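Local coordinates for arginase 1, mitochondrial (Arabidopsis thaliana, PDB 6VSU), which hydrolyses L-arginine to urea and L-ornithine with two manganese ions per subunit, and also splits agmatine to urea and putrescine, at residues Ala18-Ile23 and Val122-Glu127; Asp168-Phe173 and Ser179-Phe184; Val291-Gln296 and Met303-Ala308. One frame throughout, in Å; residues are numbered along the deposited sequence.

Contact 1 of 3, residues Ala18-Ile23 and Val122-Glu127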
loop_
_atom_site.group_PDB
_atom_site.type_symbol
_atom_site.label_atom_id
_atom_site.label_comp_id
_atom_site.label_asym_id
_atom_site.label_seq_id
_atom_site.Cartn_x
_atom_site.Cartn_y
_atom_site.Cartn_z
ATOM N N ALA E 18 0.458 -33.940 24.006
ATOM C CA ALA E 18 1.300 -34.096 22.807
ATOM C C ALA E 18 1.978 -32.762 22.533
ATOM O O ALA E 18 3.129 -32.783 22.162
ATOM C CB ALA E 18 0.506 -34.520 21.615
ATOM N N SER E 19 1.273 -31.656 22.771
ATOM C CA SER E 19 1.783 -30.289 22.536
ATOM C C SER E 19 2.937 -29.985 23.497
ATOM O O SER E 19 3.941 -29.373 23.044
ATOM C CB SER E 19 0.696 -29.272 22.677
ATOM O OG SER E 19 -0.346 -29.488 21.719
ATOM N N LEU E 20 2.774 -30.312 24.773
ATOM C CA LEU E 20 3.805 -30.033 25.787
ATOM C C LEU E 20 4.993 -30.960 25.538
ATOM O O LEU E 20 6.119 -30.510 25.640
ATOM C CB LEU E 20 3.247 -30.203 27.198
ATOM C CG LEU E 20 2.275 -29.103 27.606
ATOM C CD1 LEU E 20 1.667 -29.450 28.964
ATOM C CD2 LEU E 20 2.926 -27.715 27.645
ATOM N N THR E 21 4.753 -32.199 25.161
ATOM C CA THR E 21 5.848 -33.155 24.862
ATOM C C THR E 21 6.702 -32.562 23.744
ATOM O O THR E 21 7.898 -32.593 23.854
ATOM C CB THR E 21 5.299 -34.544 24.533
ATOM O OG1 THR E 21 4.723 -34.999 25.754
ATOM C CG2 THR E 21 6.365 -35.504 24.097
ATOM N N LEU E 22 6.096 -31.969 22.733
ATOM C CA LEU E 22 6.835 -31.454 21.565
ATOM C C LEU E 22 7.731 -30.269 21.995
ATOM O O LEU E 22 8.906 -30.203 21.515
ATOM C CB LEU E 22 5.819 -31.028 20.507
ATOM C CG LEU E 22 6.390 -30.437 19.221
ATOM C CD1 LEU E 22 7.521 -31.288 18.660
ATOM C CD2 LEU E 22 5.311 -30.354 18.147
ATOM N N ILE E 23 7.207 -29.350 22.818
ATOM C CA ILE E 23 8.015 -28.223 23.362
ATOM C C ILE E 23 9.117 -28.837 24.228
ATOM O O ILE E 23 10.257 -28.377 24.162
ATOM C CB ILE E 23 7.145 -27.259 24.180
ATOM C CG1 ILE E 23 5.985 -26.681 23.360
ATOM C CG2 ILE E 23 7.981 -26.161 24.810
ATOM C CD1 ILE E 23 6.436 -25.811 22.224
ATOM N N VAL E 122 6.346 -22.400 29.276
ATOM C CA VAL E 122 7.418 -21.545 29.846
ATOM C C VAL E 122 8.259 -22.354 30.856
ATOM O O VAL E 122 9.469 -22.253 30.819
ATOM C CB VAL E 122 6.831 -20.285 30.497
ATOM C CG1 VAL E 122 7.952 -19.502 31.196
ATOM C CG2 VAL E 122 6.144 -19.425 29.451
ATOM N N LYS E 123 7.650 -23.168 31.712
ATOM C CA LYS E 123 8.449 -23.885 32.737
ATOM C C LYS E 123 9.386 -24.881 32.043
ATOM O O LYS E 123 10.495 -25.069 32.524
ATOM C CB LYS E 123 7.500 -24.584 33.704
ATOM C CG LYS E 123 6.672 -23.586 34.492
ATOM C CD LYS E 123 6.129 -24.164 35.782
ATOM C CE LYS E 123 5.136 -23.197 36.376
ATOM N NZ LYS E 123 4.607 -23.660 37.686
ATOM N N LEU E 124 8.943 -25.474 30.937
ATOM C CA LEU E 124 9.710 -26.513 30.202
ATOM C C LEU E 124 11.004 -25.871 29.671
ATOM O O LEU E 124 12.047 -26.478 29.691
ATOM C CB LEU E 124 8.828 -26.972 29.041
ATOM C CG LEU E 124 8.195 -28.366 29.019
ATOM C CD1 LEU E 124 8.044 -29.035 30.358
ATOM C CD2 LEU E 124 6.856 -28.325 28.278
ATOM N N VAL E 125 10.935 -24.637 29.225
ATOM C CA VAL E 125 12.153 -23.881 28.829
ATOM C C VAL E 125 13.044 -23.659 30.062
ATOM O O VAL E 125 14.261 -23.996 29.977
ATOM C CB VAL E 125 11.808 -22.534 28.180
ATOM C CG1 VAL E 125 13.072 -21.773 27.845
ATOM C CG2 VAL E 125 10.953 -22.716 26.949
ATOM N N MET E 126 12.460 -23.196 31.174
ATOM C CA MET E 126 13.209 -22.783 32.382
ATOM C C MET E 126 13.896 -23.998 33.003
ATOM O O MET E 126 15.009 -23.805 33.544
ATOM C CB MET E 126 12.310 -22.107 33.420
ATOM C CG MET E 126 11.730 -20.792 32.886
ATOM S SD MET E 126 10.630 -20.014 34.096
ATOM C CE MET E 126 11.854 -19.537 35.313
ATOM N N GLU E 127 13.263 -25.166 32.849
ATOM C CA GLU E 127 13.728 -26.490 33.339
ATOM C C GLU E 127 15.023 -26.891 32.626
ATOM O O GLU E 127 15.741 -27.723 33.181
ATOM C CB GLU E 127 12.613 -27.534 33.262
ATOM C CG GLU E 127 11.681 -27.470 34.457
ATOM C CD GLU E 127 10.308 -28.104 34.321
ATOM O OE1 GLU E 127 10.082 -28.847 33.354
ATOM O OE2 GLU E 127 9.469 -27.849 35.195
#
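Leu124 reaches from helix 111-126 across to helix 7-37, where it settles between Leu20 and Ile23, a worked example of one branched side chain bridging two helices. Its CB leaves the backbone toward the other helix, passing 4.4 Å from CG2 of Ile23. CG follows, and there the chain divides. The CD2 branch does nearly all the touching: it lies 3.5 Å from the backbone O of Leu20, 4.0 Å from Leu20 CD2 and 4.2 Å from Ile23 CG2. CD1 takes the other direction and makes no contact with residues 18-23. With chi1 at -110°, off any staggered position, the fork of Leu124 may be less surely placed. Leu20 answers with its own CD2, the two leucines crossing at about a right angle so that branch meets branch rather than lying alongside. Leu20 also packs on Val117, Glu120 and Ser121 of helix 111-126, one to two turns before Leu124. Val122 and Val125 turn instead to strands 43-48 and 131-136, while Leu22, across helix 7-37, packs on Ser19 of the second subunit. The helix pair therefore stands between the sheet and a subunit interface. Joined here by methyl groups and one backbone carbonyl oxygen, with no charged or donor group taking part, the two helices meet through shape and exclusion of water.

Contact 2 of 3, residues Asp168-Phe173 and Ser179-Phe184; sequences DIYDCF and SHASSF. With MN (manganese (II) ion), chain B; ORN (L-ornithine), chain C.
The hydroxyl of Ser182 is gripped from two sides of one loop: OG donates to the backbone O of Tyr170 at 2.7 Å and accepts from the backbone N of Phe173 at 3.2 Å. The second bond is nearly straight, 172° at the hydrogen, whereas the first meets Tyr170 O from 59° above the carbonyl plane. Such a serine shows how one side chain can pin a bend in a facing loop. Farther along, Phe184 N bonds to Asp168 O at 3.1 Å.

The loops joined by these bonds line the active site. Asp168 OD2 binds a manganese ion at 1.9 Å, a site to which His140 and Asp164 also contribute, while OD1 takes a hydrogen from a metal-bound water and a weak bond from ornithine NE. The imidazole of His180 lies with one face toward that same NE, its two nitrogens occupied by Glu292 and Ser56. Tyr170 OH donates to ornithine O at 2.8 Å, and its ring edge comes up to the other carboxylate oxygen; Phe173 CD1 sits over the centre of one ring face. Ala181 CB touches both rings, 3.8 Å from Tyr170 CD2 and also near Phe173 CG. A phenylalanine in place of Tyr170 would probably leave ornithine O without the hydroxyl that donates to it, and so hold the carboxylate less firmly.

Around the loops, Phe184, in the first turn of helix 183-189, stacks its ring on His162 of strand 158-163, while Gln211 of helix 206-215 bonds to Ile169 O.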
loop_
_atom_site.group_PDB
_atom_site.type_symbol
_atom_site.label_atom_id
_atom_site.label_comp_id
_atom_site.label_asym_id
_atom_site.label_seq_id
_atom_site.Cartn_x
_atom_site.Cartn_y
_atom_site.Cartn_z
ATOM N N ASP E 168 -3.319 -1.981 30.853
ATOM C CA ASP E 168 -3.884 -3.357 30.795
ATOM C C ASP E 168 -4.307 -3.865 32.182
ATOM O O ASP E 168 -3.996 -5.013 32.562
ATOM C CB ASP E 168 -2.895 -4.260 30.067
ATOM C CG ASP E 168 -2.745 -3.846 28.614
ATOM O OD1 ASP E 168 -3.635 -3.144 28.114
ATOM O OD2 ASP E 168 -1.756 -4.244 28.006
ATOM N N ILE E 169 -5.065 -3.082 32.918
ATOM C CA ILE E 169 -5.276 -3.386 34.350
ATOM C C ILE E 169 -6.746 -3.272 34.735
ATOM O O ILE E 169 -7.071 -3.243 35.971
ATOM C CB ILE E 169 -4.319 -2.483 35.110
ATOM C CG1 ILE E 169 -3.928 -3.172 36.403
ATOM C CG2 ILE E 169 -4.851 -1.079 35.338
ATOM C CD1 ILE E 169 -2.833 -2.427 37.134
ATOM N N TYR E 170 -7.627 -3.256 33.736
ATOM C CA TYR E 170 -9.077 -3.388 33.945
ATOM C C TYR E 170 -9.292 -4.742 34.643
ATOM O O TYR E 170 -8.599 -5.717 34.402
ATOM C CB TYR E 170 -9.867 -3.420 32.640
ATOM C CG TYR E 170 -9.887 -2.187 31.779
ATOM C CD1 TYR E 170 -10.858 -1.217 31.962
ATOM C CD2 TYR E 170 -9.016 -2.034 30.716
ATOM C CE1 TYR E 170 -10.970 -0.122 31.120
ATOM C CE2 TYR E 170 -9.093 -0.922 29.890
ATOM C CZ TYR E 170 -10.069 0.042 30.078
ATOM O OH TYR E 170 -10.189 1.152 29.265
ATOM N N ASP E 171 -10.220 -4.742 35.568
ATOM C CA ASP E 171 -10.626 -5.945 36.303
ATOM C C ASP E 171 -11.016 -7.043 35.301
ATOM O O ASP E 171 -10.558 -8.195 35.444
ATOM C CB ASP E 171 -11.766 -5.597 37.257
ATOM C CG ASP E 171 -12.236 -6.839 37.972
ATOM O OD1 ASP E 171 -11.373 -7.540 38.540
ATOM O OD2 ASP E 171 -13.413 -7.143 37.847
ATOM N N CYS E 172 -11.861 -6.711 34.338
ATOM C CA CYS E 172 -12.526 -7.713 33.468
ATOM C C CYS E 172 -13.057 -7.028 32.203
ATOM O O CYS E 172 -14.290 -6.821 32.143
ATOM C CB CYS E 172 -13.709 -8.342 34.200
ATOM S SG CYS E 172 -14.149 -9.921 33.451
ATOM N N PHE E 173 -12.152 -6.638 31.300
ATOM C CA PHE E 173 -12.488 -5.915 30.050
ATOM C C PHE E 173 -13.471 -6.735 29.210
ATOM O O PHE E 173 -13.151 -7.843 28.776
ATOM C CB PHE E 173 -11.250 -5.615 29.217
ATOM C CG PHE E 173 -11.497 -4.477 28.268
ATOM C CD1 PHE E 173 -11.723 -3.198 28.766
ATOM C CD2 PHE E 173 -11.561 -4.695 26.898
ATOM C CE1 PHE E 173 -11.991 -2.140 27.901
ATOM C CE2 PHE E 173 -11.856 -3.637 26.040
ATOM C CZ PHE E 173 -12.095 -2.367 26.540
ATOM N N SER E 179 -8.829 -11.019 28.977
ATOM C CA SER E 179 -8.646 -9.875 28.031
ATOM C C SER E 179 -7.185 -9.426 28.015
ATOM O O SER E 179 -6.578 -9.338 29.066
ATOM C CB SER E 179 -9.526 -8.677 28.385
ATOM O OG SER E 179 -9.174 -7.569 27.595
ATOM N N HIS E 180 -6.676 -9.025 26.867
ATOM C CA HIS E 180 -5.336 -8.433 26.773
ATOM C C HIS E 180 -5.289 -7.144 27.590
ATOM O O HIS E 180 -4.195 -6.735 27.873
ATOM C CB HIS E 180 -4.917 -8.247 25.317
ATOM C CG HIS E 180 -5.634 -7.210 24.515
ATOM N ND1 HIS E 180 -5.072 -6.671 23.378
ATOM C CD2 HIS E 180 -6.844 -6.638 24.640
ATOM C CE1 HIS E 180 -5.939 -5.826 22.828
ATOM N NE2 HIS E 180 -7.020 -5.779 23.570
ATOM N N ALA E 181 -6.416 -6.520 27.934
ATOM C CA ALA E 181 -6.417 -5.262 28.700
ATOM C C ALA E 181 -6.583 -5.529 30.219
ATOM O O ALA E 181 -6.761 -4.575 31.001
ATOM C CB ALA E 181 -7.521 -4.389 28.146
ATOM N N SER E 182 -6.519 -6.791 30.639
ATOM C CA SER E 182 -6.653 -7.174 32.072
ATOM C C SER E 182 -5.439 -7.976 32.567
ATOM O O SER E 182 -5.449 -8.403 33.729
ATOM C CB SER E 182 -7.935 -7.940 32.239
ATOM O OG SER E 182 -9.051 -7.085 32.106
ATOM N N SER E 183 -4.415 -8.213 31.755
ATOM C CA SER E 183 -3.426 -9.243 32.141
ATOM C C SER E 183 -2.597 -8.766 33.351
ATOM O O SER E 183 -2.190 -9.642 34.186
ATOM C CB SER E 183 -2.599 -9.694 31.009
ATOM O OG SER E 183 -2.203 -8.595 30.301
ATOM N N PHE E 184 -2.438 -7.455 33.534
ATOM C CA PHE E 184 -1.615 -6.912 34.656
ATOM C C PHE E 184 -2.462 -6.843 35.934
ATOM O O PHE E 184 -1.909 -6.920 36.998
ATOM C CB PHE E 184 -0.928 -5.614 34.224
ATOM C CG PHE E 184 0.219 -5.930 33.312
ATOM C CD1 PHE E 184 -0.005 -6.143 31.972
ATOM C CD2 PHE E 184 1.495 -6.130 33.821
ATOM C CE1 PHE E 184 1.037 -6.539 31.147
ATOM C CE2 PHE E 184 2.535 -6.533 33.007
ATOM C CZ PHE E 184 2.292 -6.735 31.667
HETATM MN MN MN B . -0.844 -4.072 26.303
HETATM N N ORN C . -9.734 0.245 24.181
HETATM C CA ORN C . -8.809 -0.499 25.071
HETATM C CB ORN C . -7.504 -0.793 24.335
HETATM C CG ORN C . -6.674 -1.910 24.940
HETATM C CD ORN C . -5.399 -2.173 24.160
HETATM N NE ORN C . -4.363 -2.907 24.883
HETATM C C ORN C . -8.527 0.322 26.336
HETATM O O ORN C . -9.320 1.217 26.632
HETATM O OXT ORN C . -7.524 0.021 26.979
HETATM O O HOH W 1 -2.198 -2.539 25.705
HETATM O O HOH W 2 -2.987 -4.910 25.529
#

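Contact 3 of 3, residues Val291-Gln296 and Met303-Ala308; sequences VEFNPQ and MTAMVA. With NA (sodium ion), chain D.
Phe293 lays its ring against the first turns of helix 303-319, and the ring meets Thr304, Ala305 and Ala308 in succession. At one side CD1 touches the methyl CG2 of Thr304 at 3.7 Å; at the far end CZ stands 3.6 Å from Ala305 CB; and CD2 comes within 4.0 Å of Ala308 CB. The aromatic side chain and the threonine run past each other in opposite directions. With CG turned away from the backbone N, chi1 159°, the ring of Phe293 passes from the loop to the helix, where the small side chain of Ala305 allows CZ to come within 3.5 Å of the Ala305 CA. One ring face has Thr304 O above it toward the rim, the opposite face Pro295 CD over its centre.

In the arginase fold, a parallel sheet with helices on both sides, the loops after the strands carry the active site. Segment 291-296 follows strand 285-291, and the chain then runs on through a few more residues into helix 303-319, on which Phe293 packs.

The next shell fixes both partners. Thr304 OG1 bonds to Asp298 and to Gly260 N, and Asp298 also receives Ala305 N, tying the start of the helix to the preceding loop. In the loop, Asn294 OD1 accepts from Gln296 N at 3.0 Å in an Asx turn, Asn294 ND2 bonds to Ser262, and Gln296 NE2 bonds to Glu70 of the second subunit. Just before Phe293, Glu292 OE1 binds a sodium ion at 2.8 Å, a site shared with Ser262, Leu58 and a water 2.9 Å from the ion.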
loop_
_atom_site.group_PDB
_atom_site.type_symbol
_atom_site.label_atom_id
_atom_site.label_comp_id
_atom_site.label_asym_id
_atom_site.label_seq_id
_atom_site.Cartn_x
_atom_site.Cartn_y
_atom_site.Cartn_z
ATOM N N VAL E 291 5.025 -8.331 22.544
ATOM C CA VAL E 291 3.608 -8.673 22.247
ATOM C C VAL E 291 2.998 -7.540 21.408
ATOM O O VAL E 291 3.574 -6.435 21.329
ATOM C CB VAL E 291 2.811 -8.863 23.544
ATOM C CG1 VAL E 291 3.370 -9.978 24.405
ATOM C CG2 VAL E 291 2.744 -7.603 24.386
ATOM N N GLU E 292 1.856 -7.859 20.812
ATOM C CA GLU E 292 0.912 -6.921 20.156
ATOM C C GLU E 292 1.493 -6.408 18.833
ATOM O O GLU E 292 0.895 -5.453 18.275
ATOM C CB GLU E 292 0.527 -5.812 21.127
ATOM C CG GLU E 292 -0.330 -6.373 22.265
ATOM C CD GLU E 292 -1.767 -6.731 21.933
ATOM O OE1 GLU E 292 -2.209 -6.334 20.800
ATOM O OE2 GLU E 292 -2.488 -7.333 22.829
ATOM N N PHE E 293 2.555 -7.020 18.294
ATOM C CA PHE E 293 2.917 -6.763 16.883
ATOM C C PHE E 293 1.828 -7.414 16.035
ATOM O O PHE E 293 1.527 -8.572 16.263
ATOM C CB PHE E 293 4.289 -7.318 16.562
ATOM C CG PHE E 293 4.552 -7.550 15.102
ATOM C CD1 PHE E 293 4.162 -6.610 14.150
ATOM C CD2 PHE E 293 5.254 -8.663 14.685
ATOM C CE1 PHE E 293 4.394 -6.845 12.811
ATOM C CE2 PHE E 293 5.518 -8.872 13.339
ATOM C CZ PHE E 293 5.060 -7.973 12.407
ATOM N N ASN E 294 1.159 -6.621 15.227
ATOM C CA ASN E 294 0.037 -7.032 14.359
ATOM C C ASN E 294 0.500 -6.957 12.902
ATOM O O ASN E 294 0.395 -5.890 12.315
ATOM C CB ASN E 294 -1.205 -6.164 14.554
ATOM C CG ASN E 294 -2.373 -6.706 13.786
ATOM O OD1 ASN E 294 -2.191 -7.453 12.812
ATOM N ND2 ASN E 294 -3.554 -6.365 14.254
ATOM N N PRO E 295 0.979 -8.078 12.298
ATOM C CA PRO E 295 1.461 -8.106 10.918
ATOM C C PRO E 295 0.427 -7.600 9.895
ATOM O O PRO E 295 0.799 -7.035 8.886
ATOM C CB PRO E 295 1.755 -9.574 10.607
ATOM C CG PRO E 295 1.765 -10.264 11.913
ATOM C CD PRO E 295 0.998 -9.411 12.900
ATOM N N GLN E 296 -0.860 -7.770 10.171
ATOM C CA GLN E 296 -1.912 -7.356 9.203
ATOM C C GLN E 296 -2.055 -5.819 9.244
ATOM O O GLN E 296 -2.762 -5.320 8.403
ATOM C CB GLN E 296 -3.253 -8.024 9.500
ATOM C CG GLN E 296 -3.119 -9.537 9.585
ATOM C CD GLN E 296 -4.360 -10.367 9.857
ATOM O OE1 GLN E 296 -4.946 -10.259 10.961
ATOM N NE2 GLN E 296 -4.694 -11.244 8.874
ATOM N N MET E 303 8.025 -3.247 8.264
ATOM C CA MET E 303 8.854 -2.363 9.117
ATOM C C MET E 303 8.582 -2.734 10.590
ATOM O O MET E 303 9.547 -2.823 11.340
ATOM C CB MET E 303 8.531 -0.885 8.862
ATOM C CG MET E 303 9.345 0.056 9.732
ATOM S SD MET E 303 9.155 1.828 9.340
ATOM C CE MET E 303 7.584 2.107 10.156
ATOM N N THR E 304 7.336 -3.019 10.990
ATOM C CA THR E 304 7.034 -3.370 12.414
ATOM C C THR E 304 7.605 -4.729 12.766
ATOM O O THR E 304 8.052 -4.905 13.912
ATOM C CB THR E 304 5.560 -3.167 12.810
ATOM O OG1 THR E 304 5.079 -1.942 12.249
ATOM C CG2 THR E 304 5.404 -3.101 14.302
ATOM N N ALA E 305 7.745 -5.627 11.795
ATOM C CA ALA E 305 8.404 -6.946 12.009
ATOM C C ALA E 305 9.863 -6.672 12.381
ATOM O O ALA E 305 10.355 -7.332 13.275
ATOM C CB ALA E 305 8.282 -7.857 10.801
ATOM N N MET E 306 10.533 -5.732 11.707
ATOM C CA MET E 306 11.963 -5.427 11.986
ATOM C C MET E 306 12.093 -4.722 13.357
ATOM O O MET E 306 13.058 -4.984 14.089
ATOM C CB MET E 306 12.567 -4.536 10.908
ATOM C CG MET E 306 12.366 -5.126 9.529
ATOM S SD MET E 306 13.374 -6.640 9.327
ATOM C CE MET E 306 15.070 -6.072 9.446
ATOM N N VAL E 307 11.140 -3.866 13.697
ATOM C CA VAL E 307 11.033 -3.277 15.065
ATOM C C VAL E 307 10.923 -4.395 16.106
ATOM O O VAL E 307 11.656 -4.348 17.110
ATOM C CB VAL E 307 9.838 -2.306 15.159
ATOM C CG1 VAL E 307 9.439 -1.959 16.610
ATOM C CG2 VAL E 307 10.118 -1.045 14.383
ATOM N N ALA E 308 9.955 -5.302 15.946
ATOM C CA ALA E 308 9.759 -6.396 16.901
ATOM C C ALA E 308 11.040 -7.244 16.991
ATOM O O ALA E 308 11.438 -7.596 18.125
ATOM C CB ALA E 308 8.562 -7.246 16.541
HETATM NA NA NA D . -4.527 -6.865 19.420
HETATM O O HOH W 3 -7.046 -5.548 19.599
#

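The three contacts follow one another in series along the chain, none enclosing another. Contact 1 stands apart, its centre about 26 Å from that of contact 2 and about 25 Å from that of contact 3, where helix 7-37 packs on helix 111-126, which in turn covers strands 43-48 and 131-136. Contacts 2 and 3 have centres about 22 Å apart yet touch: His180 ND1 and Glu292 OE2 lie 2.7 Å apart in a probable hydrogen bond. Both use loops that follow strands, 158-163 and 285-291, of the same parallel sheet, and it is the His180-Glu292 pair that links the manganese and ornithine site with the sodium site. Contacts 1 and 3 each also reach the second subunit, in keeping with the homohexamer.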